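Local coordinates for 5-formaminoimidazole-4-carboxamide-1-(Beta)-D-ribofuranosyl 5'-monophosphate synthetase (Thermococcus kodakarensis, PDB 2PBZ), which binds ATP and probably acts as a carbon-nitrogen bond-forming ligase of purine (IMP) biosynthesis, in the manner of PurP enzymes, at residues Q102-V114 / Y230-E242. Sequence-based numbering, arbitrary orientation.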
loop_
_atom_site.group_PDB
_atom_site.type_symbol
_atom_site.label_atom_id
_atom_site.label_comp_id
_atom_site.label_asym_id
_atom_site.label_seq_id
_atom_site.Cartn_x
_atom_site.Cartn_y
_atom_site.Cartn_z
ATOM N N GLN A 102 8.308 -29.302 -1.581
ATOM C CA GLN A 102 7.891 -28.143 -2.348
ATOM C C GLN A 102 7.795 -28.489 -3.825
ATOM O O GLN A 102 6.796 -28.189 -4.472
ATOM C CB GLN A 102 8.874 -26.988 -2.128
ATOM C CG GLN A 102 8.236 -25.771 -1.490
ATOM C CD GLN A 102 9.192 -24.598 -1.367
ATOM O OE1 GLN A 102 9.909 -24.252 -2.321
ATOM N NE2 GLN A 102 9.194 -23.965 -0.204
ATOM N N ASP A 103 8.828 -29.137 -4.349
ATOM C CA ASP A 103 8.862 -29.535 -5.757
ATOM C C ASP A 103 7.767 -30.536 -6.069
ATOM O O ASP A 103 6.986 -30.336 -6.998
ATOM C CB ASP A 103 10.207 -30.171 -6.098
ATOM C CG ASP A 103 11.346 -29.203 -5.976
ATOM O OD1 ASP A 103 12.405 -29.618 -5.459
ATOM O OD2 ASP A 103 11.191 -28.038 -6.399
ATOM N N LYS A 104 7.722 -31.613 -5.288
ATOM C CA LYS A 104 6.745 -32.669 -5.474
ATOM C C LYS A 104 5.362 -32.084 -5.692
ATOM O O LYS A 104 4.698 -32.384 -6.679
ATOM C CB LYS A 104 6.755 -33.587 -4.262
ATOM C CG LYS A 104 5.857 -34.805 -4.377
ATOM C CD LYS A 104 6.025 -35.745 -3.170
ATOM C CE LYS A 104 7.461 -36.296 -3.068
ATOM N NZ LYS A 104 7.657 -37.311 -1.975
ATOM N N ALA A 105 4.942 -31.212 -4.787
ATOM C CA ALA A 105 3.624 -30.587 -4.889
ATOM C C ALA A 105 3.480 -29.686 -6.114
ATOM O O ALA A 105 2.509 -29.798 -6.861
ATOM C CB ALA A 105 3.332 -29.780 -3.618
ATOM N N LEU A 106 4.438 -28.780 -6.308
ATOM C CA LEU A 106 4.398 -27.865 -7.442
ATOM C C LEU A 106 4.406 -28.630 -8.775
ATOM O O LEU A 106 3.690 -28.268 -9.716
ATOM C CB LEU A 106 5.571 -26.874 -7.355
ATOM C CG LEU A 106 5.443 -25.761 -6.298
ATOM C CD1 LEU A 106 6.760 -25.051 -6.143
ATOM C CD2 LEU A 106 4.352 -24.767 -6.697
ATOM N N GLU A 107 5.200 -29.694 -8.849
ATOM C CA GLU A 107 5.246 -30.493 -10.065
ATOM C C GLU A 107 3.892 -31.183 -10.207
ATOM O O GLU A 107 3.282 -31.158 -11.273
ATOM C CB GLU A 107 6.371 -31.529 -9.983
ATOM C CG GLU A 107 7.709 -30.917 -9.595
ATOM C CD GLU A 107 8.873 -31.883 -9.753
ATOM O OE1 GLU A 107 8.826 -32.983 -9.144
ATOM O OE2 GLU A 107 9.832 -31.542 -10.484
ATOM N N GLY A 108 3.419 -31.766 -9.107
ATOM C CA GLY A 108 2.146 -32.458 -9.111
ATOM C C GLY A 108 0.979 -31.586 -9.517
ATOM O O GLY A 108 -0.032 -32.092 -9.997
ATOM N N ALA A 109 1.102 -30.275 -9.321
ATOM C CA ALA A 109 0.017 -29.361 -9.686
ATOM C C ALA A 109 0.214 -28.780 -11.082
ATOM O O ALA A 109 -0.661 -28.080 -11.593
ATOM C CB ALA A 109 -0.100 -28.230 -8.662
ATOM N N GLY A 110 1.364 -29.074 -11.689
ATOM C CA GLY A 110 1.644 -28.573 -13.025
ATOM C C GLY A 110 2.063 -27.116 -13.045
ATOM O O GLY A 110 2.085 -26.487 -14.097
ATOM N N ILE A 111 2.408 -26.582 -11.881
ATOM C CA ILE A 111 2.819 -25.188 -11.772
ATOM C C ILE A 111 4.273 -25.004 -12.208
ATOM O O ILE A 111 5.163 -25.740 -11.781
ATOM C CB ILE A 111 2.636 -24.688 -10.319
ATOM C CG1 ILE A 111 1.179 -24.900 -9.900
ATOM C CG2 ILE A 111 2.999 -23.203 -10.210
ATOM C CD1 ILE A 111 0.917 -24.661 -8.437
ATOM N N PRO A 112 4.522 -24.017 -13.082
ATOM C CA PRO A 112 5.879 -23.750 -13.567
ATOM C C PRO A 112 6.763 -23.301 -12.420
ATOM O O PRO A 112 6.371 -22.437 -11.650
ATOM C CB PRO A 112 5.674 -22.629 -14.589
ATOM C CG PRO A 112 4.237 -22.837 -15.056
ATOM C CD PRO A 112 3.541 -23.138 -13.745
ATOM N N ARG A 113 7.952 -23.882 -12.290
ATOM C CA ARG A 113 8.834 -23.459 -11.220
ATOM C C ARG A 113 10.154 -22.917 -11.770
ATOM O O ARG A 113 10.505 -23.161 -12.921
ATOM C CB ARG A 113 9.069 -24.620 -10.245
ATOM C CG ARG A 113 10.131 -25.627 -10.644
ATOM C CD ARG A 113 10.033 -26.896 -9.767
ATOM N NE ARG A 113 9.504 -28.039 -10.518
ATOM C CZ ARG A 113 8.328 -28.043 -11.149
ATOM N NH1 ARG A 113 7.548 -26.962 -11.113
ATOM N NH2 ARG A 113 7.936 -29.118 -11.838
ATOM N N VAL A 114 10.867 -22.137 -10.969
ATOM C CA VAL A 114 12.147 -21.623 -11.429
ATOM C C VAL A 114 13.030 -22.839 -11.611
ATOM O O VAL A 114 12.993 -23.763 -10.798
ATOM C CB VAL A 114 12.804 -20.701 -10.404
ATOM C CG1 VAL A 114 11.978 -19.448 -10.263
ATOM C CG2 VAL A 114 12.929 -21.412 -9.065
ATOM N N TYR A 230 -3.836 -22.152 -11.104
ATOM C CA TYR A 230 -2.717 -22.793 -10.430
ATOM C C TYR A 230 -3.140 -23.176 -9.022
ATOM O O TYR A 230 -2.790 -24.245 -8.534
ATOM C CB TYR A 230 -1.520 -21.849 -10.344
ATOM C CG TYR A 230 -0.781 -21.646 -11.639
ATOM C CD1 TYR A 230 -0.016 -20.503 -11.843
ATOM C CD2 TYR A 230 -0.849 -22.588 -12.668
ATOM C CE1 TYR A 230 0.661 -20.295 -13.047
ATOM C CE2 TYR A 230 -0.170 -22.388 -13.876
ATOM C CZ TYR A 230 0.579 -21.241 -14.055
ATOM O OH TYR A 230 1.252 -21.027 -15.233
ATOM N N GLY A 231 -3.898 -22.294 -8.377
ATOM C CA GLY A 231 -4.367 -22.549 -7.023
ATOM C C GLY A 231 -5.281 -23.759 -6.943
ATOM O O GLY A 231 -5.120 -24.623 -6.070
ATOM N N LEU A 232 -6.247 -23.815 -7.857
ATOM C CA LEU A 232 -7.182 -24.928 -7.918
ATOM C C LEU A 232 -6.419 -26.225 -8.063
ATOM O O LEU A 232 -6.694 -27.203 -7.370
ATOM C CB LEU A 232 -8.123 -24.764 -9.107
ATOM C CG LEU A 232 -9.440 -24.055 -8.813
ATOM C CD1 LEU A 232 -10.285 -24.034 -10.078
ATOM C CD2 LEU A 232 -10.190 -24.795 -7.708
ATOM N N ALA A 233 -5.450 -26.221 -8.968
ATOM C CA ALA A 233 -4.650 -27.403 -9.221
ATOM C C ALA A 233 -3.883 -27.795 -7.977
ATOM O O ALA A 233 -3.748 -28.973 -7.667
ATOM C CB ALA A 233 -3.692 -27.147 -10.364
ATOM N N PHE A 234 -3.380 -26.801 -7.254
ATOM C CA PHE A 234 -2.613 -27.076 -6.045
ATOM C C PHE A 234 -3.477 -27.809 -5.019
ATOM O O PHE A 234 -3.030 -28.758 -4.383
ATOM C CB PHE A 234 -2.096 -25.772 -5.441
ATOM C CG PHE A 234 -1.131 -25.973 -4.319
ATOM C CD1 PHE A 234 0.168 -26.418 -4.567
ATOM C CD2 PHE A 234 -1.529 -25.761 -2.999
ATOM C CE1 PHE A 234 1.062 -26.654 -3.506
ATOM C CE2 PHE A 234 -0.648 -25.994 -1.938
ATOM C CZ PHE A 234 0.649 -26.443 -2.194
ATOM N N VAL A 235 -4.708 -27.337 -4.852
ATOM C CA VAL A 235 -5.626 -27.939 -3.919
ATOM C C VAL A 235 -5.880 -29.391 -4.289
ATOM O O VAL A 235 -5.831 -30.268 -3.426
ATOM C CB VAL A 235 -6.955 -27.179 -3.896
ATOM C CG1 VAL A 235 -7.954 -27.899 -3.008
ATOM C CG2 VAL A 235 -6.717 -25.776 -3.392
ATOM N N ARG A 236 -6.130 -29.645 -5.572
ATOM C CA ARG A 236 -6.399 -31.000 -6.047
ATOM C C ARG A 236 -5.293 -31.966 -5.693
ATOM O O ARG A 236 -5.541 -32.968 -5.040
ATOM C CB ARG A 236 -6.606 -31.026 -7.568
ATOM C CG ARG A 236 -7.540 -29.952 -8.115
ATOM C CD ARG A 236 -8.917 -29.974 -7.457
ATOM N NE ARG A 236 -9.829 -30.939 -8.068
ATOM C CZ ARG A 236 -11.031 -31.240 -7.584
ATOM N NH1 ARG A 236 -11.463 -30.650 -6.481
ATOM N NH2 ARG A 236 -11.802 -32.131 -8.191
ATOM N N THR A 237 -4.066 -31.669 -6.102
ATOM C CA THR A 237 -2.970 -32.584 -5.812
ATOM C C THR A 237 -2.629 -32.711 -4.337
ATOM O O THR A 237 -2.121 -33.748 -3.903
ATOM C CB THR A 237 -1.666 -32.222 -6.576
ATOM O OG1 THR A 237 -0.675 -31.783 -5.640
ATOM C CG2 THR A 237 -1.915 -31.152 -7.622
HETATM N N MSE A 238 -2.894 -31.671 -3.560
HETATM C CA MSE A 238 -2.607 -31.730 -2.140
HETATM C C MSE A 238 -3.636 -32.602 -1.461
HETATM O O MSE A 238 -3.364 -33.209 -0.431
HETATM C CB MSE A 238 -2.599 -30.330 -1.522
HETATM C CG MSE A 238 -1.336 -29.545 -1.843
HETATM SE SE MSE A 238 0.308 -30.507 -1.430
HETATM C CE MSE A 238 -0.016 -30.971 0.418
ATOM N N ARG A 239 -4.820 -32.668 -2.055
ATOM C CA ARG A 239 -5.899 -33.493 -1.530
ATOM C C ARG A 239 -5.491 -34.977 -1.681
ATOM O O ARG A 239 -6.015 -35.851 -0.989
ATOM C CB ARG A 239 -7.194 -33.196 -2.296
ATOM C CG ARG A 239 -8.457 -33.596 -1.565
ATOM C CD ARG A 239 -9.681 -33.416 -2.449
ATOM N NE ARG A 239 -9.955 -32.023 -2.815
ATOM C CZ ARG A 239 -10.587 -31.144 -2.037
ATOM N NH1 ARG A 239 -11.009 -31.501 -0.831
ATOM N NH2 ARG A 239 -10.845 -29.918 -2.480
ATOM N N GLU A 240 -4.538 -35.230 -2.582
ATOM C CA GLU A 240 -4.005 -36.570 -2.845
ATOM C C GLU A 240 -2.732 -36.790 -2.053
ATOM O O GLU A 240 -2.670 -37.640 -1.168
ATOM C CB GLU A 240 -3.665 -36.726 -4.323
ATOM C CG GLU A 240 -4.865 -36.834 -5.215
ATOM C CD GLU A 240 -5.628 -38.115 -4.963
ATOM O OE1 GLU A 240 -5.049 -39.223 -5.163
ATOM O OE2 GLU A 240 -6.807 -38.013 -4.557
ATOM N N LEU A 241 -1.719 -36.005 -2.399
ATOM C CA LEU A 241 -0.407 -36.071 -1.775
ATOM C C LEU A 241 -0.401 -36.051 -0.241
ATOM O O LEU A 241 0.534 -36.557 0.389
ATOM C CB LEU A 241 0.449 -34.922 -2.314
ATOM C CG LEU A 241 1.539 -35.250 -3.343
ATOM C CD1 LEU A 241 1.073 -36.340 -4.304
ATOM C CD2 LEU A 241 1.916 -33.980 -4.087
ATOM N N GLU A 242 -1.426 -35.446 0.357
ATOM C CA GLU A 242 -1.519 -35.386 1.815
ATOM C C GLU A 242 -2.989 -35.445 2.200
ATOM O O GLU A 242 -3.606 -34.423 2.530
ATOM C CB GLU A 242 -0.868 -34.107 2.346
ATOM C CG GLU A 242 -0.629 -34.119 3.833
ATOM C CD GLU A 242 0.309 -35.234 4.296
ATOM O OE1 GLU A 242 1.529 -35.173 4.006
ATOM O OE2 GLU A 242 -0.177 -36.173 4.970
#
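Ala105 and Ala109 of helix 99-109 pack against Phe234 and Met238 of helix 224-241, an apolar helix-helix contact joining what is probably a Rossmann-type part of this PurP protein to an ATP-grasp part. The short helical segments approach to 8.6 Å between axes at 118°, and the small side chain of Ala109 allows its CA to come within 5.0 Å of Phe234 CA. Thr237 CG2 is modelled beside Ala109 CB, but its placement is doubtful. Ala105 CB meets both Phe234 CE1 (3.9 Å) and the selenium of Met238, a selenomethionine whose CG lies over one face of the Phe234 ring, toward its rim. With CG anti to the backbone N (chi1 -171°), the Phe234 ring reaches both Ala105 and strand 249-255, where it meets Phe250, planes about 15° apart. Ile111 CG2 lies over one face of the Tyr230 ring, near its rim; Pro112 crosses that tyrosine at about a right angle, Pro112 CD 3.5 Å from Tyr230 CZ. No hydrogen bond crosses between the segments; Tyr230 OH bonds Gln226 NE2. An alanine at Tyr230 would probably leave Ile111 and Pro112 without the ring they pack on and Gln226 without its hydroxyl partner. Gly110, with positive phi, closes a Schellman motif: Ile111 N bonds Leu106 O (3.0 Å) and Gly110 N bonds Glu107 O (2.9 Å).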